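Local coordinates for 2-C-methyl-D-erythritol 2,4-cyclodiphosphate synthase (Thermus thermophilus, PDB 1IV2), which converts 4-diphosphocytidyl-2-C-methyl-D-erythritol 2-phosphate into 2-C-methyl-D-erythritol 2,4-cyclodiphosphate with release of CMP, a step of isoprenoid biosynthesis, at residues Ser95-Leu100 with Thr130-Glu135; Ile3-Asp8 with Gln143-Val148. The protein carries 3 engineered substitutions. All coordinates share one frame; numbering follows the deposited sequence.

Interaction 1: residues Ser95-Leu100 with Thr130-Glu135; sequences SLVLTL and TFKTSE. With MG (magnesium ion), chain K; CDP (cytidine-5'-diphosphate), chain M.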
ATOM      1  N   SER A  95       9.167  -0.654   6.479  1.00 10.28           N
ATOM      2  CA  SER A  95       8.816   0.712   6.082  1.00  8.82           C
ATOM      3  C   SER A  95       7.307   0.825   6.145  1.00 11.05           C
ATOM      4  O   SER A  95       6.584   0.031   5.533  1.00 13.45           O
ATOM      5  CB  SER A  95       9.384   0.998   4.683  1.00 12.16           C
ATOM      6  OG  SER A  95       8.962   2.261   4.170  1.00 12.65           O
ATOM      7  N   LEU A  96       6.832   1.808   6.912  1.00 10.91           N
ATOM      8  CA  LEU A  96       5.385   1.855   7.034  1.00 14.61           C
ATOM      9  C   LEU A  96       4.911   3.298   7.122  1.00 15.48           C
ATOM     10  O   LEU A  96       5.699   4.187   7.423  1.00 11.96           O
ATOM     11  CB  LEU A  96       4.940   1.039   8.248  1.00 13.72           C
ATOM     12  CG  LEU A  96       5.299   1.689   9.582  1.00 10.69           C
ATOM     13  CD1 LEU A  96       4.364   1.138  10.656  1.00 19.37           C
ATOM     14  CD2 LEU A  96       6.761   1.458   9.899  1.00 14.31           C
ATOM     15  N   VAL A  97       3.627   3.491   6.872  1.00  8.77           N
ATOM     16  CA  VAL A  97       3.011   4.820   6.850  1.00  6.36           C
ATOM     17  C   VAL A  97       1.852   4.834   7.829  1.00 10.98           C
ATOM     18  O   VAL A  97       1.008   3.927   7.725  1.00 11.62           O
ATOM     19  CB  VAL A  97       2.492   5.115   5.432  1.00 10.90           C
ATOM     20  CG1 VAL A  97       1.805   6.466   5.410  1.00 11.45           C
ATOM     21  CG2 VAL A  97       3.619   5.092   4.392  1.00  8.22           C
ATOM     22  N   LEU A  98       1.760   5.773   8.745  1.00  7.73           N
ATOM     23  CA  LEU A  98       0.577   5.903   9.582  1.00 10.02           C
ATOM     24  C   LEU A  98      -0.202   7.147   9.140  1.00 12.47           C
ATOM     25  O   LEU A  98       0.445   8.200   9.045  1.00 13.78           O
ATOM     26  CB  LEU A  98       0.861   6.128  11.061  1.00 12.56           C
ATOM     27  CG  LEU A  98       1.852   5.148  11.681  1.00 15.25           C
ATOM     28  CD1 LEU A  98       2.134   5.550  13.118  1.00 11.83           C
ATOM     29  CD2 LEU A  98       1.289   3.745  11.573  1.00 17.72           C
ATOM     30  N   THR A  99      -1.486   6.928   8.931  1.00 10.65           N
ATOM     31  CA  THR A  99      -2.402   7.963   8.478  1.00  9.76           C
ATOM     32  C   THR A  99      -3.425   8.254   9.567  1.00 12.79           C
ATOM     33  O   THR A  99      -4.229   7.405   9.966  1.00 12.95           O
ATOM     34  CB  THR A  99      -3.112   7.555   7.165  1.00 15.46           C
ATOM     35  OG1 THR A  99      -2.141   7.247   6.170  1.00 11.48           O
ATOM     36  CG2 THR A  99      -3.953   8.711   6.623  1.00 12.45           C
ATOM     37  N   LEU A 100      -3.386   9.472  10.080  1.00 12.58           N
ATOM     38  CA  LEU A 100      -4.346   9.921  11.087  1.00 14.20           C
ATOM     39  C   LEU A 100      -4.285  11.449  11.146  1.00 13.21           C
ATOM     40  O   LEU A 100      -3.232  12.071  10.951  1.00 11.67           O
ATOM     41  CB  LEU A 100      -4.076   9.255  12.436  1.00 14.85           C
ATOM     42  CG  LEU A 100      -2.921   9.772  13.287  1.00 15.84           C
ATOM     43  CD1 LEU A 100      -2.887   9.157  14.684  1.00 14.02           C
ATOM     44  CD2 LEU A 100      -1.602   9.498  12.584  1.00 17.08           C
ATOM     45  N   THR A 130       6.788   6.975   8.314  1.00 13.26           N
ATOM     46  CA  THR A 130       6.309   8.279   7.893  1.00  8.95           C
ATOM     47  C   THR A 130       4.862   8.484   8.340  1.00 16.56           C
ATOM     48  O   THR A 130       4.171   7.494   8.579  1.00 10.61           O
ATOM     49  CB  THR A 130       6.394   8.479   6.367  1.00 18.57           C
ATOM     50  OG1 THR A 130       5.575   7.535   5.683  1.00 11.23           O
ATOM     51  CG2 THR A 130       7.828   8.264   5.885  1.00 18.23           C
ATOM     52  N   PHE A 131       4.474   9.767   8.438  1.00 10.02           N
ATOM     53  CA  PHE A 131       3.148  10.108   8.945  1.00 17.62           C
ATOM     54  C   PHE A 131       2.341  10.925   7.922  1.00 12.32           C
ATOM     55  O   PHE A 131       2.931  11.825   7.337  1.00 10.24           O
ATOM     56  CB  PHE A 131       3.232  10.941  10.229  1.00  9.46           C
ATOM     57  CG  PHE A 131       4.177  10.427  11.292  1.00 12.13           C
ATOM     58  CD1 PHE A 131       4.120   9.105  11.711  1.00  9.69           C
ATOM     59  CD2 PHE A 131       5.112  11.283  11.849  1.00 16.12           C
ATOM     60  CE1 PHE A 131       4.973   8.638  12.700  1.00 12.72           C
ATOM     61  CE2 PHE A 131       5.965  10.829  12.843  1.00 17.88           C
ATOM     62  CZ  PHE A 131       5.912   9.496  13.257  1.00 17.69           C
ATOM     63  N   LYS A 132       1.059  10.640   7.764  1.00 11.09           N
ATOM     64  CA  LYS A 132       0.226  11.469   6.883  1.00 14.82           C
ATOM     65  C   LYS A 132      -1.040  11.861   7.640  1.00 12.08           C
ATOM     66  O   LYS A 132      -1.450  11.070   8.497  1.00 11.80           O
ATOM     67  CB  LYS A 132      -0.264  10.762   5.624  1.00 11.40           C
ATOM     68  CG  LYS A 132       0.754  10.152   4.698  1.00 16.79           C
ATOM     69  CD  LYS A 132       1.827  11.170   4.309  1.00 17.58           C
ATOM     70  CE  LYS A 132       1.153  12.465   3.844  1.00 21.00           C
ATOM     71  NZ  LYS A 132       2.159  13.407   3.294  1.00 24.15           N
ATOM     72  N   THR A 133      -1.636  12.993   7.277  1.00 11.73           N
ATOM     73  CA  THR A 133      -3.034  13.169   7.684  1.00 13.22           C
ATOM     74  C   THR A 133      -3.909  12.505   6.622  1.00 14.67           C
ATOM     75  O   THR A 133      -3.367  12.129   5.576  1.00 14.08           O
ATOM     76  CB  THR A 133      -3.479  14.640   7.837  1.00 13.44           C
ATOM     77  OG1 THR A 133      -3.679  15.173   6.536  1.00 17.55           O
ATOM     78  CG2 THR A 133      -2.424  15.519   8.486  1.00 10.81           C
ATOM     79  N   SER A 134      -5.217  12.383   6.853  1.00 16.27           N
ATOM     80  CA  SER A 134      -6.108  11.798   5.861  1.00 15.10           C
ATOM     81  C   SER A 134      -6.649  12.847   4.887  1.00 16.67           C
ATOM     82  O   SER A 134      -7.353  12.524   3.922  1.00 18.54           O
ATOM     83  CB  SER A 134      -7.276  11.071   6.524  1.00 20.25           C
ATOM     84  OG  SER A 134      -8.162  12.004   7.136  1.00 21.07           O
ATOM     85  N   GLU A 135      -6.328  14.120   5.122  1.00 17.45           N
ATOM     86  CA  GLU A 135      -6.804  15.216   4.284  1.00 17.50           C
ATOM     87  C   GLU A 135      -8.321  15.156   4.158  1.00 20.69           C
ATOM     88  O   GLU A 135      -8.885  15.509   3.121  1.00 20.31           O
ATOM     89  CB  GLU A 135      -6.174  15.219   2.887  1.00 15.28           C
ATOM     90  CG  GLU A 135      -4.652  15.222   2.940  1.00 18.09           C
ATOM     91  CD  GLU A 135      -4.070  16.610   3.050  1.00 26.11           C
ATOM     92  OE1 GLU A 135      -2.859  16.768   3.334  1.00 27.42           O
ATOM     93  OE2 GLU A 135      -4.828  17.574   2.849  1.00 26.77           O
TER
HETATM   94 MG    MG K1572      -1.636  18.496   4.040  1.00 20.91          MG
HETATM   95  O3B CDP M1602      -0.131  17.931   2.621  1.00 20.36           O
HETATM   96  PB  CDP M1602       1.025  17.081   3.003  1.00 25.36           P
HETATM   97  O1B CDP M1602       1.210  16.264   1.755  1.00 28.03           O
HETATM   98  O2B CDP M1602       2.232  18.015   3.223  1.00 23.88           O
HETATM   99  O3A CDP M1602       1.054  16.167   4.215  1.00 20.74           O
HETATM  100  PA  CDP M1602       0.005  16.107   5.402  1.00 18.34           P
HETATM  101  O1A CDP M1602      -0.911  14.828   5.451  1.00 18.18           O
HETATM  102  O2A CDP M1602      -0.681  17.351   5.625  1.00 20.01           O
HETATM  103  O5' CDP M1602       1.082  15.911   6.584  1.00 14.19           O
HETATM  104  C5' CDP M1602       2.048  16.903   6.798  1.00 11.88           C
HETATM  105  C4' CDP M1602       3.000  16.363   7.747  1.00 12.41           C
HETATM  106  O4' CDP M1602       2.584  16.179   9.116  1.00 18.37           O
HETATM  107  C3' CDP M1602       3.697  15.026   7.369  1.00 10.61           C
HETATM  108  O3' CDP M1602       4.639  14.971   6.270  1.00 16.67           O
HETATM  109  C2' CDP M1602       4.057  14.425   8.713  1.00 16.69           C
HETATM  110  O2' CDP M1602       5.233  15.176   8.897  1.00 13.55           O
HETATM  111  C1' CDP M1602       3.472  15.301   9.760  1.00 15.17           C
HETATM  112  N1  CDP M1602       2.288  14.549  10.438  1.00 14.33           N
HETATM  113  C2  CDP M1602       2.353  14.337  11.868  1.00 13.15           C
HETATM  114  O2  CDP M1602       3.333  14.735  12.525  1.00 16.80           O
HETATM  115  N3  CDP M1602       1.368  13.696  12.532  1.00 13.96           N
HETATM  116  C4  CDP M1602       0.202  13.208  11.860  1.00 13.00           C
HETATM  117  N4  CDP M1602      -0.751  12.593  12.573  1.00 11.91           N
HETATM  118  C5  CDP M1602       0.049  13.379  10.437  1.00 10.85           C
HETATM  119  C6  CDP M1602       1.099  14.041   9.809  1.00 11.04           C
HETATM  120  O   HOH W   1       7.107   5.034   5.307  1.00 10.97           O
HETATM  121  O   HOH W   2      -2.577  19.450   2.338  1.00 31.15           O
HETATM  122  O   HOH W   3      -2.975  19.087   5.649  1.00 35.93           O

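Interaction 2: residues Ile3-Asp8 with Gln143-Val148; sequences IGYGED and QARAVV. With MG (magnesium ion), chain G; CDP (cytidine-5'-diphosphate), chain I.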
ATOM      1  N   ILE A   3       9.402 -10.664   0.965  1.00 14.08           N
ATOM      2  CA  ILE A   3       8.706  -9.411   1.209  1.00 10.13           C
ATOM      3  C   ILE A   3       7.346  -9.742   1.807  1.00 10.52           C
ATOM      4  O   ILE A   3       6.785 -10.799   1.519  1.00 13.30           O
ATOM      5  CB  ILE A   3       8.532  -8.594  -0.079  1.00 12.33           C
ATOM      6  CG1 ILE A   3       7.998  -7.174   0.134  1.00 24.34           C
ATOM      7  CG2 ILE A   3       7.629  -9.261  -1.105  1.00 14.54           C
ATOM      8  CD1 ILE A   3       7.995  -6.418  -1.191  1.00 43.16           C
ATOM      9  N   GLY A   4       6.843  -8.808   2.607  1.00 10.59           N
ATOM     10  CA  GLY A   4       5.467  -8.965   3.062  1.00 10.40           C
ATOM     11  C   GLY A   4       4.816  -7.592   3.141  1.00 11.80           C
ATOM     12  O   GLY A   4       5.509  -6.607   3.417  1.00 11.97           O
ATOM     13  N   TYR A   5       3.509  -7.570   2.905  1.00 12.82           N
ATOM     14  CA  TYR A   5       2.746  -6.323   2.941  1.00 10.50           C
ATOM     15  C   TYR A   5       1.560  -6.489   3.875  1.00 10.90           C
ATOM     16  O   TYR A   5       0.870  -7.514   3.781  1.00  9.96           O
ATOM     17  CB  TYR A   5       2.313  -5.999   1.506  1.00  7.82           C
ATOM     18  CG  TYR A   5       1.463  -4.762   1.413  1.00  9.59           C
ATOM     19  CD1 TYR A   5       2.064  -3.513   1.646  1.00 13.60           C
ATOM     20  CD2 TYR A   5       0.112  -4.827   1.099  1.00 11.14           C
ATOM     21  CE1 TYR A   5       1.279  -2.369   1.553  1.00 15.48           C
ATOM     22  CE2 TYR A   5      -0.682  -3.695   1.010  1.00 10.50           C
ATOM     23  CZ  TYR A   5      -0.070  -2.484   1.246  1.00 14.63           C
ATOM     24  OH  TYR A   5      -0.793  -1.315   1.175  1.00 20.00           O
ATOM     25  N   GLY A   6       1.313  -5.533   4.759  1.00 10.17           N
ATOM     26  CA  GLY A   6       0.196  -5.645   5.701  1.00  7.43           C
ATOM     27  C   GLY A   6      -0.459  -4.284   5.928  1.00 15.19           C
ATOM     28  O   GLY A   6       0.197  -3.253   5.759  1.00 11.69           O
ATOM     29  N   GLU A   7      -1.735  -4.331   6.310  1.00  8.40           N
ATOM     30  CA  GLU A   7      -2.521  -3.144   6.589  1.00  9.38           C
ATOM     31  C   GLU A   7      -3.298  -3.307   7.900  1.00 13.88           C
ATOM     32  O   GLU A   7      -3.485  -4.419   8.351  1.00 13.35           O
ATOM     33  CB  GLU A   7      -3.588  -2.871   5.525  1.00 11.38           C
ATOM     34  CG  GLU A   7      -3.040  -2.699   4.117  1.00 13.37           C
ATOM     35  CD  GLU A   7      -4.134  -2.182   3.191  1.00 13.29           C
ATOM     36  OE1 GLU A   7      -4.977  -1.394   3.644  1.00 20.85           O
ATOM     37  OE2 GLU A   7      -4.062  -2.592   2.018  1.00 16.60           O
ATOM     38  N   ASP A   8      -3.772  -2.215   8.461  1.00 10.60           N
ATOM     39  CA  ASP A   8      -4.661  -2.244   9.612  1.00  9.26           C
ATOM     40  C   ASP A   8      -5.307  -0.870   9.737  1.00 13.45           C
ATOM     41  O   ASP A   8      -4.727   0.133   9.331  1.00 14.40           O
ATOM     42  CB  ASP A   8      -3.931  -2.558  10.924  1.00 14.45           C
ATOM     43  CG  ASP A   8      -4.887  -3.011  12.026  1.00 13.54           C
ATOM     44  OD1 ASP A   8      -5.913  -3.638  11.712  1.00 19.70           O
ATOM     45  OD2 ASP A   8      -4.767  -2.505  13.165  1.00 23.33           O
ATOM     46  N   GLN A 143      -4.896   4.709  10.221  1.00  8.72           N
ATOM     47  CA  GLN A 143      -4.626   3.668   9.233  1.00  9.15           C
ATOM     48  C   GLN A 143      -3.130   3.371   9.207  1.00 12.53           C
ATOM     49  O   GLN A 143      -2.361   4.306   9.443  1.00 11.97           O
ATOM     50  CB  GLN A 143      -5.116   4.051   7.840  1.00 11.42           C
ATOM     51  CG  GLN A 143      -6.604   4.423   7.852  1.00 12.25           C
ATOM     52  CD  GLN A 143      -7.003   5.052   6.528  1.00 16.31           C
ATOM     53  OE1 GLN A 143      -7.059   6.283   6.411  1.00 19.98           O
ATOM     54  NE2 GLN A 143      -7.279   4.179   5.588  1.00 13.78           N
ATOM     55  N   ALA A 144      -2.763   2.116   8.945  1.00  9.85           N
ATOM     56  CA  ALA A 144      -1.354   1.762   8.831  1.00  9.50           C
ATOM     57  C   ALA A 144      -1.161   0.811   7.664  1.00 15.14           C
ATOM     58  O   ALA A 144      -1.981  -0.098   7.451  1.00 12.84           O
ATOM     59  CB  ALA A 144      -0.790   1.054  10.077  1.00 12.82           C
ATOM     60  N   ARG A 145      -0.081   1.032   6.908  1.00 10.48           N
ATOM     61  CA  ARG A 145       0.229   0.134   5.791  1.00  9.65           C
ATOM     62  C   ARG A 145       1.726  -0.104   5.846  1.00  8.55           C
ATOM     63  O   ARG A 145       2.492   0.852   6.032  1.00 12.30           O
ATOM     64  CB  ARG A 145      -0.263   0.719   4.466  1.00  8.02           C
ATOM     65  CG  ARG A 145      -1.784   0.915   4.441  1.00  7.52           C
ATOM     66  CD  ARG A 145      -2.288   1.153   3.029  1.00 12.35           C
ATOM     67  NE  ARG A 145      -3.742   1.359   3.099  1.00 17.96           N
ATOM     68  CZ  ARG A 145      -4.322   2.517   3.362  1.00 16.58           C
ATOM     69  NH1 ARG A 145      -3.631   3.628   3.581  1.00 13.72           N
ATOM     70  NH2 ARG A 145      -5.653   2.544   3.397  1.00 19.54           N
ATOM     71  N   ALA A 146       2.159  -1.353   5.746  1.00  9.67           N
ATOM     72  CA  ALA A 146       3.554  -1.649   6.004  1.00 10.46           C
ATOM     73  C   ALA A 146       4.105  -2.643   4.998  1.00 12.98           C
ATOM     74  O   ALA A 146       3.359  -3.537   4.604  1.00 12.41           O
ATOM     75  CB  ALA A 146       3.715  -2.287   7.397  1.00  8.32           C
ATOM     76  N   VAL A 147       5.376  -2.477   4.665  1.00 10.93           N
ATOM     77  CA  VAL A 147       6.115  -3.470   3.871  1.00 11.37           C
ATOM     78  C   VAL A 147       7.300  -3.957   4.705  1.00 11.96           C
ATOM     79  O   VAL A 147       7.919  -3.136   5.387  1.00 12.10           O
ATOM     80  CB  VAL A 147       6.635  -2.882   2.552  1.00 20.53           C
ATOM     81  CG1 VAL A 147       7.352  -3.954   1.740  1.00 18.00           C
ATOM     82  CG2 VAL A 147       5.479  -2.248   1.781  1.00 13.20           C
ATOM     83  N   VAL A 148       7.585  -5.243   4.664  1.00  7.77           N
ATOM     84  CA  VAL A 148       8.781  -5.750   5.303  1.00  8.33           C
ATOM     85  C   VAL A 148       9.590  -6.493   4.230  1.00 10.27           C
ATOM     86  O   VAL A 148       9.017  -7.008   3.263  1.00 12.36           O
ATOM     87  CB  VAL A 148       8.534  -6.682   6.514  1.00 10.87           C
ATOM     88  CG1 VAL A 148       7.947  -5.880   7.672  1.00 12.08           C
ATOM     89  CG2 VAL A 148       7.646  -7.872   6.166  1.00 10.14           C
TER
HETATM   90 MG    MG G1561      -6.006  -3.903  14.023  1.00 10.70          MG
HETATM   91  O3B CDP I1601      -9.438  -5.373  14.658  1.00 28.85           O
HETATM   92  PB  CDP I1601      -8.495  -6.223  13.850  1.00 28.29           P
HETATM   93  O1B CDP I1601      -7.314  -5.320  13.708  1.00 29.26           O
HETATM   94  O2B CDP I1601      -8.218  -7.476  14.704  1.00 23.90           O
HETATM   95  O3A CDP I1601      -8.924  -6.727  12.488  1.00 22.21           O
HETATM   96  PA  CDP I1601     -10.389  -6.690  11.842  1.00 19.22           P
HETATM   97  O1A CDP I1601     -10.463  -5.839  10.513  1.00 15.12           O
HETATM   98  O2A CDP I1601     -11.536  -6.659  12.705  1.00 21.01           O
HETATM   99  O5' CDP I1601     -10.270  -8.229  11.321  1.00 18.50           O
HETATM  100  C5' CDP I1601     -10.088  -9.260  12.249  1.00 14.28           C
HETATM  101  C4' CDP I1601      -9.920 -10.469  11.445  1.00 17.25           C
HETATM  102  O4' CDP I1601     -10.939 -10.983  10.565  1.00 15.85           O
HETATM  103  C3' CDP I1601      -8.606 -10.548  10.614  1.00 16.23           C
HETATM  104  O3' CDP I1601      -7.334 -10.399  11.285  1.00 18.43           O
HETATM  105  C2' CDP I1601      -8.911 -11.481   9.472  1.00 11.29           C
HETATM  106  O2' CDP I1601      -8.598 -12.685  10.123  1.00 13.61           O
HETATM  107  C1' CDP I1601     -10.331 -11.891   9.659  1.00 17.43           C
HETATM  108  N1  CDP I1601     -11.195 -11.328   8.499  1.00 11.28           N
HETATM  109  C2  CDP I1601     -11.865 -12.237   7.607  1.00 13.99           C
HETATM  110  O2  CDP I1601     -11.729 -13.476   7.747  1.00 14.70           O
HETATM  111  N3  CDP I1601     -12.633 -11.797   6.588  1.00 15.98           N
HETATM  112  C4  CDP I1601     -12.842 -10.395   6.373  1.00 14.71           C
HETATM  113  N4  CDP I1601     -13.631  -9.943   5.367  1.00 16.34           N
HETATM  114  C5  CDP I1601     -12.222  -9.424   7.231  1.00 14.60           C
HETATM  115  C6  CDP I1601     -11.433  -9.926   8.251  1.00 12.21           C

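Interaction 1: residues Ser95-Leu100 with Thr130-Glu135
K132 uses both its backbone polar groups in the parallel ladder: its N donates to L98 O at 2.8 Å, and its O accepts from L100 N. T130 N to L96 O and L98 N to T130 O extend this pairing, which closes the beta-alpha-beta unit of strand 91-99, helix 109-120 and strand 127-132. On one face V97, beta-branched and apolar, walls in the T130 hydroxyl (V97 CG2 to T130 OG1 3.4 Å) and the K132 methylenes; on the other, L98 CD1 touches the F131 ring edge, 4.2 Å from CE1, both apolar and filling the face toward L105, with F131 also on helix 109-120.

Past the strand ends the pair holds cytidine diphosphate. L100 O accepts from the cytosine N4 at 3.0 Å, while T133 N donates to nucleotide O1A at 2.7 Å. The lysine chain, bent at chi2 and chi3 (-53°, -49°), brings K132 NZ to O3A of the nucleotide at 3.1 Å; D8 of the second subunit takes another NZ bond. T133 OG1 accepts from E135 N in an ST turn, and E135 OE1 binds magnesium at 2.2 Å. Lysine and metal would probably offset the diphosphate's charge, while L100 O reads the cytosine amino group.

Interaction 2: residues Ile3-Asp8 with Gln143-Val148
E7 OE1 is gripped by two arginines: R145 of the facing strand, whose NE donates a weak bond of 3.1 Å within a salt bridge, and R145 of the third subunit, through its NH1. Within the chain the carboxylate and guanidinium planes stand 67° apart, with OE1 at the guanidinium edge. R145 runs extended from CG to NE, which carries its head along Y5; the phenol ring and the guanidinium point the same way with planes 16° apart. Y5 OH lies 3.4 Å from R145 CD and is hydrogen-bonded to Y5 OH of the third subunit. Since R145 NH1 pairs with E7 of the second subunit, the bridges link all three chains. An alanine here would probably leave E7 OE1 without either arginine, since every subunit would carry the change, and Y5 without the aliphatic chain alongside it.

The backbones form an antiparallel ladder in the central mixed sheet of this homotrimer. G4 with V148, G6 with A146 and D8 with A144 are hydrogen-bonded pairs, A146 N to G6 O being 2.7 Å. G4 suits its position because a side chain there would press tightly on V148 CG2. On the face bearing Y5, V147 CG2 meets the ring edge 3.6 Å from CD1, and I3 CG1 packs against V147 CG1 at 3.7 Å. A144 and A146, on the other face, are small enough to lie close against helix 39-51. At the ladder's end D8 holds magnesium with OD1 at 2.3 Å and OD2 at 2.1 Å, and OD1 also accepts from K132 of the third subunit; H10, H42 and cytidine diphosphate O1B complete the site.

Overall arrangement
From the N terminus, strand 3-14 comes first and pairs with strand 141-150, near the C terminus, so that interaction 2 closes a loop spanning almost the whole chain. Within that loop, strand 91-99 is followed by helix 109-120 and strand 127-132, and interaction 1 closes this shorter excursion. The contacts therefore nest without crossing. They meet in one sheet, where 95-100 and 143-148 are neighbours: T99 O lies 2.8 Å from Q143 N, and L96 CB packs 3.6 Å from A146 CB. The sheet thus ties edge strand 127-132 to interior strand 3-14, with a nucleotide held at the end of 95-100 and 130-135, and D8 binding magnesium that a second nucleotide also coordinates.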